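Local coordinates for protein TNSA endonuclease (Escherichia coli, PDB 1F1Z) that cuts the 5' DNA strand at the transposon ends as the endonuclease partner of TnsB in Tn7 transposition, using magnesium or manganese, at residues H57-L62 with R80-L85; S112-V117 with A128-P133. One frame throughout, in Å; residues are numbered along the deposited sequence.

Contact 1 (H57-L62 with R80-L85); sequences HLLSDL and REQFPL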
ATOM      1  N   HIS A  57       1.652   1.755  -5.603  1.00 42.54           N
ATOM      2  CA  HIS A  57       0.362   1.899  -6.280  1.00 41.61           C
ATOM      3  C   HIS A  57      -0.653   0.901  -5.763  1.00 38.82           C
ATOM      4  O   HIS A  57      -0.505  -0.300  -5.953  1.00 39.89           O
ATOM      5  CB  HIS A  57       0.527   1.706  -7.777  1.00 43.06           C
ATOM      6  CG  HIS A  57       1.476   2.673  -8.405  1.00 46.64           C
ATOM      7  ND1 HIS A  57       2.834   2.646  -8.166  1.00 48.37           N
ATOM      8  CD2 HIS A  57       1.267   3.693  -9.273  1.00 48.27           C
ATOM      9  CE1 HIS A  57       3.421   3.603  -8.865  1.00 48.89           C
ATOM     10  NE2 HIS A  57       2.493   4.251  -9.546  1.00 48.92           N
ATOM     11  N   LEU A  58      -1.693   1.405  -5.122  1.00 34.22           N
ATOM     12  CA  LEU A  58      -2.735   0.563  -4.562  1.00 33.22           C
ATOM     13  C   LEU A  58      -3.966   0.894  -5.382  1.00 34.83           C
ATOM     14  O   LEU A  58      -4.199   2.058  -5.707  1.00 34.54           O
ATOM     15  CB  LEU A  58      -2.917   0.914  -3.094  1.00 32.17           C
ATOM     16  CG  LEU A  58      -1.542   0.908  -2.426  1.00 33.28           C
ATOM     17  CD1 LEU A  58      -1.544   1.686  -1.157  1.00 35.95           C
ATOM     18  CD2 LEU A  58      -1.086  -0.509  -2.200  1.00 33.64           C
ATOM     19  N   LEU A  59      -4.732  -0.129  -5.745  1.00 36.35           N
ATOM     20  CA  LEU A  59      -5.898   0.072  -6.590  1.00 37.61           C
ATOM     21  C   LEU A  59      -7.276   0.132  -5.928  1.00 39.22           C
ATOM     22  O   LEU A  59      -8.296   0.185  -6.623  1.00 38.67           O
ATOM     23  CB  LEU A  59      -5.879  -0.958  -7.711  1.00 38.25           C
ATOM     24  CG  LEU A  59      -4.517  -1.032  -8.410  1.00 40.83           C
ATOM     25  CD1 LEU A  59      -4.549  -2.053  -9.535  1.00 42.11           C
ATOM     26  CD2 LEU A  59      -4.135   0.336  -8.957  1.00 42.50           C
ATOM     27  N   SER A  60      -7.311   0.128  -4.599  1.00 40.17           N
ATOM     28  CA  SER A  60      -8.574   0.219  -3.869  1.00 40.90           C
ATOM     29  C   SER A  60      -8.289   0.608  -2.422  1.00 42.32           C
ATOM     30  O   SER A  60      -7.149   0.497  -1.949  1.00 42.18           O
ATOM     31  CB  SER A  60      -9.341  -1.109  -3.908  1.00 41.93           C
ATOM     32  OG  SER A  60      -8.642  -2.129  -3.215  1.00 44.03           O
ATOM     33  N   ASP A  61      -9.325   1.054  -1.718  1.00 43.25           N
ATOM     34  CA  ASP A  61      -9.191   1.446  -0.319  1.00 43.88           C
ATOM     35  C   ASP A  61      -8.810   0.224   0.513  1.00 43.37           C
ATOM     36  O   ASP A  61      -8.069   0.328   1.488  1.00 44.76           O
ATOM     37  CB  ASP A  61     -10.509   2.031   0.211  1.00 48.91           C
ATOM     38  CG  ASP A  61     -10.958   3.285  -0.544  1.00 55.95           C
ATOM     39  OD1 ASP A  61     -12.092   3.753  -0.292  1.00 58.20           O
ATOM     40  OD2 ASP A  61     -10.191   3.807  -1.379  1.00 53.72           O
ATOM     41  N   LEU A  62      -9.293  -0.938   0.093  1.00 41.59           N
ATOM     42  CA  LEU A  62      -9.024  -2.191   0.781  1.00 40.36           C
ATOM     43  C   LEU A  62      -7.521  -2.518   0.693  1.00 38.23           C
ATOM     44  O   LEU A  62      -6.899  -2.904   1.689  1.00 37.05           O
ATOM     45  CB  LEU A  62      -9.876  -3.299   0.158  1.00 41.10           C
ATOM     46  CG  LEU A  62     -10.226  -4.494   1.040  1.00 42.50           C
ATOM     47  CD1 LEU A  62     -10.477  -4.021   2.447  1.00 40.59           C
ATOM     48  CD2 LEU A  62     -11.457  -5.214   0.485  1.00 45.38           C
ATOM     49  N   ARG A  80       6.280  -5.591  -2.404  1.00 34.14           N
ATOM     50  CA  ARG A  80       6.252  -5.480  -3.844  1.00 33.81           C
ATOM     51  C   ARG A  80       4.820  -5.735  -4.290  1.00 35.43           C
ATOM     52  O   ARG A  80       4.389  -6.878  -4.434  1.00 36.03           O
ATOM     53  CB  ARG A  80       7.245  -6.464  -4.449  1.00 30.11           C
ATOM     54  CG  ARG A  80       8.668  -6.016  -4.239  1.00 32.96           C
ATOM     55  CD  ARG A  80       9.657  -6.986  -4.809  1.00 35.02           C
ATOM     56  NE  ARG A  80       9.851  -8.142  -3.945  1.00 37.66           N
ATOM     57  CZ  ARG A  80      10.408  -9.274  -4.349  1.00 38.39           C
ATOM     58  NH1 ARG A  80      10.815  -9.391  -5.600  1.00 38.80           N
ATOM     59  NH2 ARG A  80      10.558 -10.285  -3.505  1.00 30.58           N
ATOM     60  N   GLU A  81       4.084  -4.645  -4.462  1.00 36.45           N
ATOM     61  CA  GLU A  81       2.679  -4.694  -4.836  1.00 37.90           C
ATOM     62  C   GLU A  81       2.458  -4.998  -6.325  1.00 39.02           C
ATOM     63  O   GLU A  81       3.349  -4.781  -7.156  1.00 38.75           O
ATOM     64  CB  GLU A  81       1.966  -3.398  -4.416  1.00 36.58           C
ATOM     65  CG  GLU A  81       2.273  -2.163  -5.263  1.00 34.78           C
ATOM     66  CD  GLU A  81       3.593  -1.485  -4.937  1.00 32.64           C
ATOM     67  OE1 GLU A  81       3.876  -0.441  -5.554  1.00 37.83           O
ATOM     68  OE2 GLU A  81       4.341  -1.966  -4.067  1.00 29.85           O
ATOM     69  N   GLN A  82       1.254  -5.474  -6.648  1.00 39.03           N
ATOM     70  CA  GLN A  82       0.876  -5.840  -8.014  1.00 38.56           C
ATOM     71  C   GLN A  82       1.986  -6.682  -8.661  1.00 38.17           C
ATOM     72  O   GLN A  82       2.477  -6.367  -9.738  1.00 36.31           O
ATOM     73  CB  GLN A  82       0.591  -4.591  -8.850  1.00 38.02           C
ATOM     74  CG  GLN A  82      -0.099  -3.462  -8.091  1.00 37.04           C
ATOM     75  CD  GLN A  82      -1.456  -3.843  -7.508  1.00 35.20           C
ATOM     76  OE1 GLN A  82      -2.141  -4.741  -7.993  1.00 35.40           O
ATOM     77  NE2 GLN A  82      -1.859  -3.132  -6.475  1.00 28.38           N
ATOM     78  N   PHE A  83       2.373  -7.753  -7.976  1.00 39.40           N
ATOM     79  CA  PHE A  83       3.425  -8.646  -8.434  1.00 39.37           C
ATOM     80  C   PHE A  83       2.900  -9.623  -9.502  1.00 42.00           C
ATOM     81  O   PHE A  83       1.956 -10.385  -9.260  1.00 41.98           O
ATOM     82  CB  PHE A  83       3.988  -9.412  -7.243  1.00 38.29           C
ATOM     83  CG  PHE A  83       5.208 -10.209  -7.564  1.00 37.68           C
ATOM     84  CD1 PHE A  83       6.461  -9.627  -7.482  1.00 38.04           C
ATOM     85  CD2 PHE A  83       5.105 -11.544  -7.938  1.00 36.86           C
ATOM     86  CE1 PHE A  83       7.605 -10.357  -7.767  1.00 38.58           C
ATOM     87  CE2 PHE A  83       6.241 -12.295  -8.228  1.00 36.93           C
ATOM     88  CZ  PHE A  83       7.497 -11.704  -8.143  1.00 37.80           C
ATOM     89  N   PRO A  84       3.533  -9.626 -10.692  1.00 44.11           N
ATOM     90  CA  PRO A  84       3.167 -10.485 -11.829  1.00 43.50           C
ATOM     91  C   PRO A  84       3.542 -11.951 -11.663  1.00 43.09           C
ATOM     92  O   PRO A  84       4.638 -12.287 -11.192  1.00 41.82           O
ATOM     93  CB  PRO A  84       3.931  -9.847 -12.984  1.00 43.76           C
ATOM     94  CG  PRO A  84       5.209  -9.409 -12.315  1.00 44.99           C
ATOM     95  CD  PRO A  84       4.706  -8.793 -11.018  1.00 45.41           C
ATOM     96  N   LEU A  85       2.629 -12.822 -12.078  1.00 43.57           N
ATOM     97  CA  LEU A  85       2.839 -14.260 -12.000  1.00 44.31           C
ATOM     98  C   LEU A  85       3.282 -14.725 -13.393  1.00 45.81           C
ATOM     99  O   LEU A  85       2.651 -14.382 -14.403  1.00 46.00           O
ATOM    100  CB  LEU A  85       1.536 -14.947 -11.587  1.00 43.96           C
ATOM    101  CG  LEU A  85       0.753 -14.312 -10.430  1.00 43.16           C
ATOM    102  CD1 LEU A  85      -0.540 -15.069 -10.185  1.00 42.43           C
ATOM    103  CD2 LEU A  85       1.600 -14.286  -9.179  1.00 41.33           C
TER

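Contact 2 (S112-V117 with A128-P133); sequences STDFLV and AIQVKP. With MG (magnesium ion), chain D; MG (magnesium ion), chain C.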
ATOM      1  N   SER A 112      -1.587 -11.233 -11.564  1.00 40.28           N
ATOM      2  CA  SER A 112      -0.755 -10.604 -10.559  1.00 37.11           C
ATOM      3  C   SER A 112      -1.338 -10.742  -9.168  1.00 35.53           C
ATOM      4  O   SER A 112      -2.564 -10.720  -8.982  1.00 34.42           O
ATOM      5  CB  SER A 112      -0.560  -9.117 -10.888  1.00 32.65           C
ATOM      6  OG  SER A 112      -1.806  -8.442 -11.014  1.00 33.98           O
ATOM      7  N   THR A 113      -0.450 -10.919  -8.199  1.00 34.10           N
ATOM      8  CA  THR A 113      -0.834 -10.999  -6.804  1.00 34.85           C
ATOM      9  C   THR A 113      -0.738  -9.557  -6.267  1.00 35.68           C
ATOM     10  O   THR A 113       0.138  -8.788  -6.665  1.00 34.27           O
ATOM     11  CB  THR A 113       0.089 -11.959  -6.062  1.00 38.27           C
ATOM     12  OG1 THR A 113      -0.147 -13.279  -6.564  1.00 44.91           O
ATOM     13  CG2 THR A 113      -0.157 -11.930  -4.563  1.00 35.07           C
ATOM     14  N   ASP A 114      -1.686  -9.173  -5.421  1.00 36.97           N
ATOM     15  CA  ASP A 114      -1.732  -7.824  -4.884  1.00 35.26           C
ATOM     16  C   ASP A 114      -0.483  -7.413  -4.103  1.00 34.35           C
ATOM     17  O   ASP A 114       0.018  -6.301  -4.299  1.00 33.05           O
ATOM     18  CB  ASP A 114      -3.024  -7.615  -4.079  1.00 33.78           C
ATOM     19  CG  ASP A 114      -4.286  -7.654  -4.957  1.00 35.53           C
ATOM     20  OD1 ASP A 114      -4.163  -7.591  -6.201  1.00 34.73           O
ATOM     21  OD2 ASP A 114      -5.405  -7.747  -4.408  1.00 31.19           O
ATOM     22  N   PHE A 115       0.057  -8.316  -3.283  1.00 33.40           N
ATOM     23  CA  PHE A 115       1.267  -8.030  -2.501  1.00 32.29           C
ATOM     24  C   PHE A 115       2.181  -9.239  -2.345  1.00 32.44           C
ATOM     25  O   PHE A 115       1.717 -10.345  -2.047  1.00 33.10           O
ATOM     26  CB  PHE A 115       0.929  -7.559  -1.077  1.00 31.96           C
ATOM     27  CG  PHE A 115       0.192  -6.262  -1.013  1.00 32.75           C
ATOM     28  CD1 PHE A 115      -1.191  -6.248  -0.829  1.00 33.06           C
ATOM     29  CD2 PHE A 115       0.869  -5.055  -1.114  1.00 32.63           C
ATOM     30  CE1 PHE A 115      -1.885  -5.058  -0.750  1.00 32.05           C
ATOM     31  CE2 PHE A 115       0.184  -3.855  -1.038  1.00 31.99           C
ATOM     32  CZ  PHE A 115      -1.198  -3.857  -0.853  1.00 31.66           C
ATOM     33  N   LEU A 116       3.473  -9.029  -2.561  1.00 32.41           N
ATOM     34  CA  LEU A 116       4.471 -10.072  -2.353  1.00 32.90           C
ATOM     35  C   LEU A 116       5.337  -9.380  -1.305  1.00 34.14           C
ATOM     36  O   LEU A 116       5.858  -8.289  -1.551  1.00 34.32           O
ATOM     37  CB  LEU A 116       5.262 -10.368  -3.637  1.00 32.81           C
ATOM     38  CG  LEU A 116       6.250 -11.550  -3.633  1.00 32.38           C
ATOM     39  CD1 LEU A 116       7.571 -11.138  -3.047  1.00 34.48           C
ATOM     40  CD2 LEU A 116       5.690 -12.733  -2.864  1.00 29.48           C
ATOM     41  N   VAL A 117       5.406  -9.942  -0.107  1.00 35.68           N
ATOM     42  CA  VAL A 117       6.186  -9.315   0.949  1.00 36.09           C
ATOM     43  C   VAL A 117       7.272 -10.193   1.558  1.00 38.57           C
ATOM     44  O   VAL A 117       7.100 -11.406   1.683  1.00 38.43           O
ATOM     45  CB  VAL A 117       5.263  -8.670   2.038  1.00 34.90           C
ATOM     46  CG1 VAL A 117       3.874  -9.244   1.975  1.00 34.30           C
ATOM     47  CG2 VAL A 117       5.837  -8.853   3.430  1.00 34.60           C
ATOM     48  N   ALA A 128       2.711 -14.127   0.199  1.00 39.74           N
ATOM     49  CA  ALA A 128       1.929 -13.362  -0.769  1.00 38.03           C
ATOM     50  C   ALA A 128       0.526 -13.106  -0.250  1.00 38.56           C
ATOM     51  O   ALA A 128      -0.007 -13.900   0.534  1.00 39.98           O
ATOM     52  CB  ALA A 128       1.858 -14.121  -2.092  1.00 37.13           C
ATOM     53  N   ILE A 129      -0.096 -12.040  -0.754  1.00 35.65           N
ATOM     54  CA  ILE A 129      -1.442 -11.654  -0.339  1.00 33.29           C
ATOM     55  C   ILE A 129      -2.311 -11.201  -1.502  1.00 30.30           C
ATOM     56  O   ILE A 129      -1.851 -10.463  -2.375  1.00 28.87           O
ATOM     57  CB  ILE A 129      -1.411 -10.489   0.688  1.00 32.28           C
ATOM     58  CG1 ILE A 129      -0.634 -10.899   1.937  1.00 32.62           C
ATOM     59  CG2 ILE A 129      -2.827 -10.109   1.100  1.00 30.96           C
ATOM     60  CD1 ILE A 129      -0.463  -9.781   2.924  1.00 41.28           C
ATOM     61  N   GLN A 130      -3.555 -11.671  -1.524  1.00 28.87           N
ATOM     62  CA  GLN A 130      -4.508 -11.257  -2.538  1.00 29.59           C
ATOM     63  C   GLN A 130      -5.605 -10.560  -1.772  1.00 29.40           C
ATOM     64  O   GLN A 130      -6.169 -11.122  -0.845  1.00 28.79           O
ATOM     65  CB  GLN A 130      -5.106 -12.435  -3.324  1.00 33.70           C
ATOM     66  CG  GLN A 130      -6.282 -12.031  -4.259  1.00 27.56           C
ATOM     67  CD  GLN A 130      -5.922 -10.930  -5.270  1.00 25.56           C
ATOM     68  OE1 GLN A 130      -6.639  -9.919  -5.418  1.00 30.10           O
ATOM     69  NE2 GLN A 130      -4.818 -11.121  -5.972  1.00 23.48           N
ATOM     70  N   VAL A 131      -5.854  -9.309  -2.126  1.00 31.95           N
ATOM     71  CA  VAL A 131      -6.891  -8.520  -1.480  1.00 33.84           C
ATOM     72  C   VAL A 131      -8.171  -8.539  -2.332  1.00 34.32           C
ATOM     73  O   VAL A 131      -8.125  -8.262  -3.552  1.00 35.36           O
ATOM     74  CB  VAL A 131      -6.433  -7.051  -1.279  1.00 33.15           C
ATOM     75  CG1 VAL A 131      -7.475  -6.283  -0.489  1.00 33.16           C
ATOM     76  CG2 VAL A 131      -5.098  -7.015  -0.564  1.00 32.91           C
ATOM     77  N   LYS A 132      -9.295  -8.874  -1.701  1.00 31.66           N
ATOM     78  CA  LYS A 132     -10.591  -8.919  -2.367  1.00 31.73           C
ATOM     79  C   LYS A 132     -11.730  -8.738  -1.378  1.00 33.42           C
ATOM     80  O   LYS A 132     -11.640  -9.186  -0.228  1.00 34.69           O
ATOM     81  CB  LYS A 132     -10.787 -10.243  -3.117  1.00 32.40           C
ATOM     82  CG  LYS A 132     -10.188 -10.219  -4.501  1.00 40.11           C
ATOM     83  CD  LYS A 132     -10.490 -11.456  -5.283  1.00 45.36           C
ATOM     84  CE  LYS A 132      -9.914 -11.355  -6.688  1.00 54.61           C
ATOM     85  NZ  LYS A 132     -10.440 -10.189  -7.449  1.00 55.98           N
ATOM     86  N   PRO A 133     -12.766  -7.981  -1.768  1.00 33.60           N
ATOM     87  CA  PRO A 133     -13.894  -7.792  -0.845  1.00 35.15           C
ATOM     88  C   PRO A 133     -14.639  -9.130  -0.687  1.00 39.17           C
ATOM     89  O   PRO A 133     -14.796  -9.884  -1.657  1.00 40.74           O
ATOM     90  CB  PRO A 133     -14.737  -6.704  -1.528  1.00 34.13           C
ATOM     91  CG  PRO A 133     -14.289  -6.698  -2.957  1.00 32.54           C
ATOM     92  CD  PRO A 133     -12.846  -7.076  -2.929  1.00 31.95           C
TER
HETATM   93 MG    MG D2002      -7.733  -8.074  -5.654  1.00 35.48          MG
HETATM   94 MG    MG C2001      -5.000  -7.445  -8.357  1.00 38.70          MG
HETATM   95  O   HOH W   1      -5.048  -9.568  -8.489  1.00 33.60           O
HETATM   96  O   HOH W   2      -3.062  -7.177  -8.812  1.00 23.94           O
HETATM   97  O   HOH W   3      -9.724  -7.636  -6.301  1.00 37.55           O
HETATM   98  O   HOH W   4      -5.929  -6.904 -10.075  1.00 50.95           O
HETATM   99  O   HOH W   5      -7.442  -7.731  -7.665  1.00 13.77           O
HETATM  100  O   HOH W   6      -4.945  -5.507  -7.588  1.00 39.51           O

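Contact 1 (H57-L62 with R80-L85)
His-57 offers its backbone N and O to two successive side chains, Glu-81 and Gln-82, and the two bonds so formed carry the contact. His-57 N donates to Glu-81 OE1 over 3.1 Å, reaching the oxygen from above the carboxylate, 44° out of its plane. The carboxylate is also nearly coplanar with the imidazole, although Glu-81 OE1 and His-57 ND1 remain 4.2 Å apart. CG of Glu-81 lies between the backbone N and the carbonyl carbon (chi1 74°) and the chain bends at the next torsion, which brings the acid up beside strand 55-58. Its other oxygen, OE2, is held by His-56 and by a salt bridge to Arg-54.

At the carbonyl of the same residue, Gln-82 NE2 donates to His-57 O at 3.2 Å, tilted 17° from the carbonyl plane. Leu-59 crosses this amide at a slant, with CG 3.9 Å from Gln-82 NE2 and CD1 3.9 Å from Gln-82 OE1. NE2 of Gln-82 also bonds Glu-63, an active-site residue in the first turn of helix 61-72. The same oxygen, Glu-63 OE1, accepts Leu-59 N, while Ser-60 OG, at the N-cap, bonds Glu-63 N.

With an alanine at Gln-82, His-57 O and Glu-63 would probably each lose a hydrogen-bond partner, and Leu-59 the amide it packs on. Gln-82 is thus second shell: its buried amide ties the end of strand 55-58 to the catalytic carboxylate, which two N-H groups grip at one oxygen, and this probably limits how far it can turn.

Contact 2 (S112-V117 with A128-P133)
Phe-115 and Ile-129 form an antiparallel hydrogen-bonded pair (Phe-115 N to Ile-129 O 3.0 Å, Ile-129 N to Phe-115 O 2.8 Å) in strands whose directions differ by 157°, and because Asp-114 faces Ile-129 as well, the hairpin carries a classic beta bulge. The bulge turns Asp-114 toward strand 128-131. There its OD2 accepts Val-131 N at 2.8 Å, on the anti side and 31° out of the carboxylate plane.

Two magnesium ions lie beyond this carboxylate. OD1 of Asp-114 binds one at 2.3 Å, water completing that ion's shell; OD2 makes a longer 2.7 Å approach to the other. This second ion is held by Gln-130 OE1 at 2.2 Å and Val-131 O at 2.1 Å, and water 5 bridges the pair. Gln-130 leaves with CG anti to the backbone N and bends at chi2 (56°), carrying its amide back beside Asp-114. Its NE2 is hydrogen-bonded to Glu-149 and to water 1, which also bonds Ser-112 O; this is consistent with an amide turned so that OE1 faces the ion. NZ of Lys-132 reaches the same ion indirectly, through water 3.

Apolar contacts flank the site. CG2 of Val-131 meets the edge of the Phe-115 ring at CE1, 3.8 Å away and in the ring plane, and both residues pack on Val-66 of helix 61-72. On the other face Leu-116 CD2 meets Ala-128 CB, and both residues touch Trp-153 of helix 140-155.

Asp-114 with the Gln-Val-Lys run is a variant of the PD-(D/E)XK motif of the restriction endonuclease fold, with Gln-130 at the (D/E) position. Sharing one carboxylate between two ions and a backbone N-H is likely to restrict the spacing of the metals, together with bridging water 5.

How the contacts relate
From the N terminus, strand 55-58 leads into helix 61-72 and then strand 76-84, and contact 1 closes that loop, with 17 residues between its segments. Contact 2 follows in series, closing the hairpin of strands 112-119 and 126-131 across 10 residues; the two neither nest nor cross. Their centres are 7 Å apart, joined through the central sheet, where strands 76-84 and 112-119 are antiparallel neighbours: Gln-82 N lies 2.8 Å from Asp-114 O and Phe-83 O 2.7 Å from Thr-113 N, both probable hydrogen bonds. Together they tie the small 45-48/55-58 sheet and helix 61-72 to the sheet carrying the metals, with Glu-63 close to both Gln-82 and Asp-114.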